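Local coordinates for response regulator receiver (Brucella melitensis biovar Abortus, PDB 4G97), which probably works as the phosphorylation-controlled regulator PhyR of the general stress response, joining a sigma-factor-like helical domain to a receiver domain, at residues T5-A8 and P9-Y13; A34-E37 and A38-D42; P47-S51 and D52-L56. One frame throughout, in Å; residues are numbered along the deposited sequence.

All three contacts lie in the sigma2-like part of PhyR, on one side of the chain's centre. Contact 1, where the chain passes from helix 3-7 to helix 11-22, touches both of the others. Its centre is about 14 Å from that of contact 2, and Ile7 CD1 comes to 3.8 Å from Leu36 CD1. Toward contact 3, about 12 Å away between centres, His10 CB packs at 3.6 Å from Leu56 CD2. Contacts 2 and 3 do not touch, their nearest atoms being about 5 Å apart. Asp191, the predicted phosphorylation site and unmodified here, belongs to the receiver domain, not to the helical domain that holds the three contacts.

Contact 1: residues T5-A8 and P9-Y13; sequences TRIA and PHLPY
Ile7 and His10 meet through the backbone at the junction of two helices: His10 N donates to Ile7 O at 2.8 Å, with 152° at the hydrogen, and lies above the carbonyl plane. The following bond, Leu11 N to Ala8 O, is weak at 3.3 Å. Both are i to i+3 bonds, so the chain is wound more tightly, as in a 3-10 turn, as it passes from helix 3-7 to helix 11-22. Pro9 has no N-H to offer, so although Pro9 N is 3.1 Å from Ile7 O, no hydrogen bond forms; its ring carbon CD instead rests 3.5 Å from Thr5 O, where a helical amide would otherwise donate.

The imidazole of His10 lies alongside the preceding turn. With CG anti to the carbonyl carbon (chi1 -53°), the ring presents CD2 to Arg6 O at 3.3 Å, the oxygen lying at the ring edge and near its plane. Ile7 O stands oblique to the same ring. On another side of the link, the end of Ile7 meets one branch of Leu11, CD1 to CD2 at 4.2 Å, the two side chains crossing at a slant. Ile7 is buried and faces helix 25-41, where it also packs on Leu39, while Leu11 reaches Val32 and Leu36 of that helix. The imidazole faces helix 52-64, where it also touches Arg53.

Taken together, one sound and one weak i to i+3 bond, with Pro9 unable to donate, make a 3-10-like link between two helices, here leading into helix 11-22 of the sigma2-like helical domain.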
ATOM      1  N   THR A   5      -6.658  22.964  -8.339  1.00 51.30           N
ATOM      2  CA  THR A   5      -7.514  22.097  -9.152  1.00 49.83           C
ATOM      3  C   THR A   5      -6.719  21.186 -10.101  1.00 50.06           C
ATOM      4  O   THR A   5      -7.259  20.203 -10.610  1.00 50.85           O
ATOM      5  CB  THR A   5      -8.662  22.891  -9.804  1.00 66.51           C
ATOM      6  OG1 THR A   5      -8.218  23.493 -11.016  1.00 69.05           O
ATOM      7  CG2 THR A   5      -9.277  23.950  -8.856  1.00 68.20           C
ATOM      8  N   ARG A   6      -5.438  21.514 -10.350  1.00 41.86           N
ATOM      9  CA  ARG A   6      -4.568  20.685 -11.172  1.00 39.55           C
ATOM     10  C   ARG A   6      -4.111  19.488 -10.322  1.00 39.37           C
ATOM     11  O   ARG A   6      -4.056  18.365 -10.826  1.00 39.55           O
ATOM     12  CB  ARG A   6      -3.350  21.486 -11.684  1.00 38.45           C
ATOM     13  CG  ARG A   6      -3.676  22.435 -12.864  1.00 46.56           C
ATOM     14  CD  ARG A   6      -2.464  22.905 -13.666  1.00 50.79           C
ATOM     15  NE  ARG A   6      -1.409  23.512 -12.853  1.00 55.34           N
ATOM     16  CZ  ARG A   6      -1.168  24.819 -12.777  1.00 75.48           C
ATOM     17  NH1 ARG A   6      -1.902  25.680 -13.477  1.00 75.79           N
ATOM     18  NH2 ARG A   6      -0.196  25.275 -12.003  1.00 47.67           N
ATOM     19  N   ILE A   7      -3.790  19.741  -9.035  1.00 32.98           N
ATOM     20  CA  ILE A   7      -3.278  18.717  -8.125  1.00 33.53           C
ATOM     21  C   ILE A   7      -4.320  17.927  -7.319  1.00 38.00           C
ATOM     22  O   ILE A   7      -4.095  16.742  -7.050  1.00 35.89           O
ATOM     23  CB  ILE A   7      -2.054  19.178  -7.288  1.00 37.02           C
ATOM     24  CG1 ILE A   7      -2.410  20.221  -6.246  1.00 37.20           C
ATOM     25  CG2 ILE A   7      -0.858  19.595  -8.159  1.00 37.46           C
ATOM     26  CD1 ILE A   7      -2.389  19.673  -4.864  1.00 51.65           C
ATOM     27  N   ALA A   8      -5.462  18.560  -6.955  1.00 36.53           N
ATOM     28  CA  ALA A   8      -6.533  17.909  -6.174  1.00 36.77           C
ATOM     29  C   ALA A   8      -6.887  16.481  -6.638  1.00 40.75           C
ATOM     30  O   ALA A   8      -6.972  15.611  -5.768  1.00 41.28           O
ATOM     31  CB  ALA A   8      -7.783  18.778  -6.113  1.00 37.42           C
ATOM     32  N   PRO A   9      -7.024  16.165  -7.960  1.00 36.95           N
ATOM     33  CA  PRO A   9      -7.352  14.777  -8.337  1.00 35.99           C
ATOM     34  C   PRO A   9      -6.275  13.751  -8.026  1.00 36.78           C
ATOM     35  O   PRO A   9      -6.576  12.555  -8.026  1.00 35.86           O
ATOM     36  CB  PRO A   9      -7.578  14.856  -9.853  1.00 37.78           C
ATOM     37  CG  PRO A   9      -7.813  16.283 -10.138  1.00 42.54           C
ATOM     38  CD  PRO A   9      -6.976  17.027  -9.161  1.00 38.22           C
ATOM     39  N   HIS A  10      -5.024  14.207  -7.801  1.00 30.96           N
ATOM     40  CA  HIS A  10      -3.895  13.311  -7.580  1.00 29.41           C
ATOM     41  C   HIS A  10      -3.602  13.025  -6.084  1.00 31.43           C
ATOM     42  O   HIS A  10      -2.802  12.132  -5.779  1.00 28.26           O
ATOM     43  CB  HIS A  10      -2.654  13.834  -8.344  1.00 29.48           C
ATOM     44  CG  HIS A  10      -2.923  14.087  -9.805  1.00 32.66           C
ATOM     45  ND1 HIS A  10      -3.231  13.053 -10.674  1.00 34.70           N
ATOM     46  CD2 HIS A  10      -2.980  15.256 -10.485  1.00 33.46           C
ATOM     47  CE1 HIS A  10      -3.449  13.621 -11.852  1.00 33.57           C
ATOM     48  NE2 HIS A  10      -3.286  14.941 -11.793  1.00 33.56           N
ATOM     49  N   LEU A  11      -4.234  13.792  -5.168  1.00 27.42           N
ATOM     50  CA  LEU A  11      -4.042  13.639  -3.710  1.00 27.24           C
ATOM     51  C   LEU A  11      -4.413  12.231  -3.169  1.00 31.04           C
ATOM     52  O   LEU A  11      -3.621  11.681  -2.401  1.00 30.86           O
ATOM     53  CB  LEU A  11      -4.765  14.749  -2.924  1.00 27.05           C
ATOM     54  CG  LEU A  11      -4.225  16.172  -3.078  1.00 31.55           C
ATOM     55  CD1 LEU A  11      -5.186  17.178  -2.403  1.00 31.45           C
ATOM     56  CD2 LEU A  11      -2.823  16.306  -2.437  1.00 34.86           C
ATOM     57  N   PRO A  12      -5.560  11.606  -3.543  1.00 28.32           N
ATOM     58  CA  PRO A  12      -5.848  10.257  -3.024  1.00 27.61           C
ATOM     59  C   PRO A  12      -4.701   9.268  -3.246  1.00 31.31           C
ATOM     60  O   PRO A  12      -4.242   8.661  -2.286  1.00 28.16           O
ATOM     61  CB  PRO A  12      -7.100   9.845  -3.811  1.00 28.62           C
ATOM     62  CG  PRO A  12      -7.803  11.154  -4.044  1.00 33.56           C
ATOM     63  CD  PRO A  12      -6.671  12.076  -4.401  1.00 29.39           C
ATOM     64  N   TYR A  13      -4.196   9.151  -4.501  1.00 28.90           N
ATOM     65  CA  TYR A  13      -3.116   8.219  -4.816  1.00 28.81           C
ATOM     66  C   TYR A  13      -1.796   8.580  -4.160  1.00 31.72           C
ATOM     67  O   TYR A  13      -0.961   7.695  -3.940  1.00 30.32           O
ATOM     68  CB  TYR A  13      -2.964   8.003  -6.338  1.00 31.04           C
ATOM     69  CG  TYR A  13      -4.116   7.232  -6.948  1.00 37.85           C
ATOM     70  CD1 TYR A  13      -4.883   6.358  -6.178  1.00 40.08           C
ATOM     71  CD2 TYR A  13      -4.416   7.340  -8.302  1.00 40.43           C
ATOM     72  CE1 TYR A  13      -5.950   5.658  -6.725  1.00 41.32           C
ATOM     73  CE2 TYR A  13      -5.479   6.634  -8.864  1.00 42.15           C
ATOM     74  CZ  TYR A  13      -6.248   5.802  -8.066  1.00 50.71           C
ATOM     75  OH  TYR A  13      -7.284   5.074  -8.594  1.00 55.02           O
TER

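Contact 2: residues A34-E37 and A38-D42; sequences AALE and ALIAD
Ala34 O accepts from Ala38 N at 3.1 Å, the first of four successive i to i+4 bonds of a regular alpha-helix, the last turns of helix 25-41 in the sigma2-like domain. The others run to Leu39 N, Ile40 N and Ala41 N, with angles at hydrogen between 143° and 157°. Asp42 is the first residue to leave helical geometry, and its OD1 accepts from Gly44 N beyond the helix end.

The side chains divide between two faces. On the inner face Leu39 is buried, packing on Leu3 of helix 3-7 and on Leu59 of helix 52-64, while Ala35 lies against Leu63 of the latter.

On the outer side Ile40 closes back over the preceding turn. Its CG1 is anti to the carbonyl carbon (chi1 -72°), which lays the chain over the carbonyl of Leu36, CG1 to Leu36 O at 3.3 Å, and brings CD1 to 4.1 Å from Leu36 CG. Glu37 runs beside Ile40, pointing the same way; its chain bends at chi2 and folds the carboxylate toward the methyl, with Glu37 OE2 3.6 Å from Ile40 CD1.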
ATOM      1  N   ALA A  34       1.198  17.969   5.115  1.00 38.15           N
ATOM      2  CA  ALA A  34       2.339  18.893   5.272  1.00 38.16           C
ATOM      3  C   ALA A  34       2.848  19.399   3.931  1.00 43.25           C
ATOM      4  O   ALA A  34       3.158  20.582   3.816  1.00 44.25           O
ATOM      5  CB  ALA A  34       3.476  18.239   6.047  1.00 38.98           C
ATOM      6  N   ALA A  35       2.925  18.531   2.913  1.00 39.31           N
ATOM      7  CA  ALA A  35       3.402  18.953   1.598  1.00 39.13           C
ATOM      8  C   ALA A  35       2.375  19.864   0.927  1.00 44.67           C
ATOM      9  O   ALA A  35       2.754  20.806   0.226  1.00 43.22           O
ATOM     10  CB  ALA A  35       3.700  17.747   0.725  1.00 39.80           C
ATOM     11  N   LEU A  36       1.077  19.593   1.186  1.00 43.04           N
ATOM     12  CA  LEU A  36      -0.055  20.342   0.666  1.00 44.30           C
ATOM     13  C   LEU A  36      -0.112  21.739   1.291  1.00 49.80           C
ATOM     14  O   LEU A  36      -0.348  22.705   0.570  1.00 48.56           O
ATOM     15  CB  LEU A  36      -1.367  19.556   0.875  1.00 44.59           C
ATOM     16  CG  LEU A  36      -2.672  20.163   0.344  1.00 48.78           C
ATOM     17  CD1 LEU A  36      -2.641  20.346  -1.174  1.00 48.53           C
ATOM     18  CD2 LEU A  36      -3.861  19.319   0.762  1.00 50.23           C
ATOM     19  N   GLU A  37       0.164  21.855   2.605  1.00 47.69           N
ATOM     20  CA  GLU A  37       0.195  23.158   3.275  1.00 47.94           C
ATOM     21  C   GLU A  37       1.440  23.968   2.892  1.00 53.94           C
ATOM     22  O   GLU A  37       1.361  25.196   2.837  1.00 55.01           O
ATOM     23  CB  GLU A  37      -0.025  23.059   4.798  1.00 48.99           C
ATOM     24  CG  GLU A  37      -1.447  22.676   5.202  1.00 59.54           C
ATOM     25  CD  GLU A  37      -2.593  23.325   4.440  1.00 80.98           C
ATOM     26  OE1 GLU A  37      -2.678  24.575   4.431  1.00 72.65           O
ATOM     27  OE2 GLU A  37      -3.405  22.578   3.845  1.00 74.58           O
ATOM     28  N   ALA A  38       2.547  23.283   2.533  1.00 50.96           N
ATOM     29  CA  ALA A  38       3.780  23.918   2.058  1.00 51.66           C
ATOM     30  C   ALA A  38       3.555  24.559   0.663  1.00 57.02           C
ATOM     31  O   ALA A  38       4.019  25.677   0.412  1.00 56.40           O
ATOM     32  CB  ALA A  38       4.914  22.898   1.999  1.00 52.56           C
ATOM     33  N   LEU A  39       2.803  23.855  -0.215  1.00 54.08           N
ATOM     34  CA  LEU A  39       2.460  24.273  -1.574  1.00 53.92           C
ATOM     35  C   LEU A  39       1.515  25.489  -1.595  1.00 58.19           C
ATOM     36  O   LEU A  39       1.693  26.403  -2.407  1.00 56.34           O
ATOM     37  CB  LEU A  39       1.833  23.087  -2.331  1.00 53.88           C
ATOM     38  CG  LEU A  39       1.488  23.309  -3.804  1.00 58.37           C
ATOM     39  CD1 LEU A  39       2.735  23.589  -4.617  1.00 58.74           C
ATOM     40  CD2 LEU A  39       0.736  22.118  -4.365  1.00 59.62           C
ATOM     41  N   ILE A  40       0.504  25.471  -0.720  1.00 56.51           N
ATOM     42  CA  ILE A  40      -0.484  26.536  -0.566  1.00 57.05           C
ATOM     43  C   ILE A  40       0.224  27.825  -0.121  1.00 61.73           C
ATOM     44  O   ILE A  40      -0.048  28.887  -0.685  1.00 62.12           O
ATOM     45  CB  ILE A  40      -1.646  26.071   0.380  1.00 60.06           C
ATOM     46  CG1 ILE A  40      -2.545  25.018  -0.334  1.00 60.40           C
ATOM     47  CG2 ILE A  40      -2.488  27.255   0.898  1.00 60.18           C
ATOM     48  CD1 ILE A  40      -3.416  24.141   0.585  1.00 65.27           C
ATOM     49  N   ALA A  41       1.177  27.704   0.834  1.00 58.24           N
ATOM     50  CA  ALA A  41       1.973  28.798   1.398  1.00 57.81           C
ATOM     51  C   ALA A  41       2.883  29.471   0.381  1.00 62.15           C
ATOM     52  O   ALA A  41       3.113  30.671   0.489  1.00 63.27           O
ATOM     53  CB  ALA A  41       2.797  28.293   2.572  1.00 58.46           C
ATOM     54  N   ASP A  42       3.423  28.704  -0.582  1.00 57.32           N
ATOM     55  CA  ASP A  42       4.306  29.207  -1.634  1.00 55.75           C
ATOM     56  C   ASP A  42       4.201  28.322  -2.876  1.00 56.25           C
ATOM     57  O   ASP A  42       4.926  27.337  -2.977  1.00 55.05           O
ATOM     58  CB  ASP A  42       5.764  29.316  -1.134  1.00 57.34           C
ATOM     59  CG  ASP A  42       6.781  29.737  -2.185  1.00 69.30           C
ATOM     60  OD1 ASP A  42       6.375  30.361  -3.201  1.00 69.62           O
ATOM     61  OD2 ASP A  42       7.980  29.449  -1.995  1.00 77.25           O
TER

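Contact 3: residues P47-S51 and D52-L56; sequences PEASS and DRIGL
Ser51 carries its hydroxyl between its own backbone N and carbonyl carbon (chi1 79°), which turns OG toward the first turn of helix 52-64 and the amide of Ile54. There Ser51 OG accepts from Ile54 N at 3.3 Å, nearly straight with 174° at the hydrogen, making Ser51 the N-cap. Its carbonyl opens the regular helical bonding: Gly55 N donates to Ser51 O at 3.0 Å. Ile54, with CG1 anti to the carbonyl carbon (chi1 -59°), also brings that carbon alongside the cap, 3.3 Å from Ser51 OG.

The loop before the cap folds against the same turn. Ala49 CB sits 3.6 Å from Gly55 N and 4.1 Å from Ile54 CG2; Gly55, which has no side chain, faces the loop here. Farther back, the ring of Pro47 meets the other end of that residue, CD to Gly55 O at 3.4 Å. Beyond the turn Ile54 packs on helix 109-116, where Glu114 accepts from Ser50 OG, while Arg53 NH2 donates to Glu105 O.

Two polar atoms of one serine thus take up two successive amides of the first helical turn, and the hydroxyl supplies an acceptor that the helical backbone itself does not yet provide.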
ATOM      1  N   PRO A  47       7.549  21.738  -8.436  1.00 47.96           N
ATOM      2  CA  PRO A  47       8.573  21.507  -9.468  1.00 47.12           C
ATOM      3  C   PRO A  47       8.002  21.586 -10.870  1.00 49.76           C
ATOM      4  O   PRO A  47       6.797  21.409 -11.065  1.00 47.87           O
ATOM      5  CB  PRO A  47       9.089  20.089  -9.169  1.00 48.64           C
ATOM      6  CG  PRO A  47       8.546  19.734  -7.832  1.00 53.33           C
ATOM      7  CD  PRO A  47       7.285  20.508  -7.665  1.00 49.16           C
ATOM      8  N   GLU A  48       8.877  21.853 -11.841  1.00 47.00           N
ATOM      9  CA  GLU A  48       8.524  21.920 -13.252  1.00 47.14           C
ATOM     10  C   GLU A  48       8.731  20.490 -13.763  1.00 50.20           C
ATOM     11  O   GLU A  48       9.859  20.005 -13.809  1.00 52.67           O
ATOM     12  CB  GLU A  48       9.424  22.947 -13.976  1.00 48.96           C
ATOM     13  CG  GLU A  48       8.888  23.430 -15.316  1.00 67.30           C
ATOM     14  CD  GLU A  48       8.247  24.809 -15.347  1.00102.83           C
ATOM     15  OE1 GLU A  48       7.486  25.141 -14.408  1.00102.39           O
ATOM     16  OE2 GLU A  48       8.458  25.532 -16.350  1.00 98.95           O
ATOM     17  N   ALA A  49       7.643  19.783 -14.044  1.00 44.38           N
ATOM     18  CA  ALA A  49       7.705  18.380 -14.468  1.00 43.78           C
ATOM     19  C   ALA A  49       6.899  18.140 -15.744  1.00 45.47           C
ATOM     20  O   ALA A  49       6.264  19.071 -16.230  1.00 47.50           O
ATOM     21  CB  ALA A  49       7.189  17.491 -13.340  1.00 44.66           C
ATOM     22  N   SER A  50       6.897  16.898 -16.263  1.00 39.28           N
ATOM     23  CA  SER A  50       6.153  16.479 -17.470  1.00 38.98           C
ATOM     24  C   SER A  50       4.634  16.506 -17.295  1.00 41.84           C
ATOM     25  O   SER A  50       3.901  16.620 -18.287  1.00 41.85           O
ATOM     26  CB  SER A  50       6.570  15.075 -17.898  1.00 42.47           C
ATOM     27  OG  SER A  50       7.909  14.823 -17.514  1.00 53.81           O
ATOM     28  N   SER A  51       4.158  16.297 -16.056  1.00 37.31           N
ATOM     29  CA  SER A  51       2.729  16.330 -15.730  1.00 36.47           C
ATOM     30  C   SER A  51       2.536  16.819 -14.302  1.00 39.43           C
ATOM     31  O   SER A  51       3.474  16.795 -13.491  1.00 38.37           O
ATOM     32  CB  SER A  51       2.073  14.964 -15.940  1.00 38.72           C
ATOM     33  OG  SER A  51       2.350  14.107 -14.846  1.00 45.28           O
ATOM     34  N   ASP A  52       1.305  17.250 -13.995  1.00 35.13           N
ATOM     35  CA  ASP A  52       0.954  17.728 -12.672  1.00 34.38           C
ATOM     36  C   ASP A  52       1.136  16.604 -11.623  1.00 36.01           C
ATOM     37  O   ASP A  52       1.651  16.881 -10.542  1.00 34.86           O
ATOM     38  CB  ASP A  52      -0.478  18.281 -12.693  1.00 35.85           C
ATOM     39  CG  ASP A  52      -0.651  19.525 -13.562  1.00 44.30           C
ATOM     40  OD1 ASP A  52       0.291  20.356 -13.616  1.00 44.47           O
ATOM     41  OD2 ASP A  52      -1.743  19.700 -14.129  1.00 48.64           O
ATOM     42  N   ARG A  53       0.798  15.343 -11.982  1.00 33.39           N
ATOM     43  CA  ARG A  53       0.920  14.167 -11.094  1.00 33.64           C
ATOM     44  C   ARG A  53       2.368  13.924 -10.712  1.00 37.33           C
ATOM     45  O   ARG A  53       2.672  13.816  -9.525  1.00 36.05           O
ATOM     46  CB  ARG A  53       0.310  12.899 -11.721  1.00 33.29           C
ATOM     47  CG  ARG A  53      -0.029  11.819 -10.669  1.00 33.22           C
ATOM     48  CD  ARG A  53      -0.473  10.473 -11.238  1.00 33.30           C
ATOM     49  NE  ARG A  53      -0.555   9.465 -10.168  1.00 41.45           N
ATOM     50  CZ  ARG A  53      -0.275   8.173 -10.305  1.00 53.72           C
ATOM     51  NH1 ARG A  53       0.093   7.686 -11.489  1.00 38.82           N
ATOM     52  NH2 ARG A  53      -0.356   7.353  -9.256  1.00 29.83           N
ATOM     53  N   ILE A  54       3.270  13.881 -11.727  1.00 35.31           N
ATOM     54  CA  ILE A  54       4.721  13.722 -11.562  1.00 34.99           C
ATOM     55  C   ILE A  54       5.272  14.841 -10.668  1.00 38.46           C
ATOM     56  O   ILE A  54       5.986  14.543  -9.715  1.00 38.24           O
ATOM     57  CB  ILE A  54       5.466  13.559 -12.930  1.00 37.71           C
ATOM     58  CG1 ILE A  54       4.934  12.330 -13.694  1.00 38.46           C
ATOM     59  CG2 ILE A  54       7.005  13.473 -12.749  1.00 37.78           C
ATOM     60  CD1 ILE A  54       5.326  12.243 -15.197  1.00 42.63           C
ATOM     61  N   GLY A  55       4.891  16.096 -10.951  1.00 35.70           N
ATOM     62  CA  GLY A  55       5.284  17.262 -10.155  1.00 34.63           C
ATOM     63  C   GLY A  55       4.828  17.187  -8.702  1.00 36.06           C
ATOM     64  O   GLY A  55       5.554  17.614  -7.792  1.00 33.94           O
ATOM     65  N   LEU A  56       3.615  16.635  -8.468  1.00 31.36           N
ATOM     66  CA  LEU A  56       3.103  16.483  -7.111  1.00 30.47           C
ATOM     67  C   LEU A  56       3.928  15.437  -6.346  1.00 33.03           C
ATOM     68  O   LEU A  56       4.322  15.701  -5.217  1.00 31.03           O
ATOM     69  CB  LEU A  56       1.605  16.118  -7.112  1.00 30.37           C
ATOM     70  CG  LEU A  56       0.903  15.933  -5.752  1.00 34.34           C
ATOM     71  CD1 LEU A  56       0.932  17.214  -4.911  1.00 33.86           C
ATOM     72  CD2 LEU A  56      -0.534  15.491  -5.926  1.00 33.45           C
TER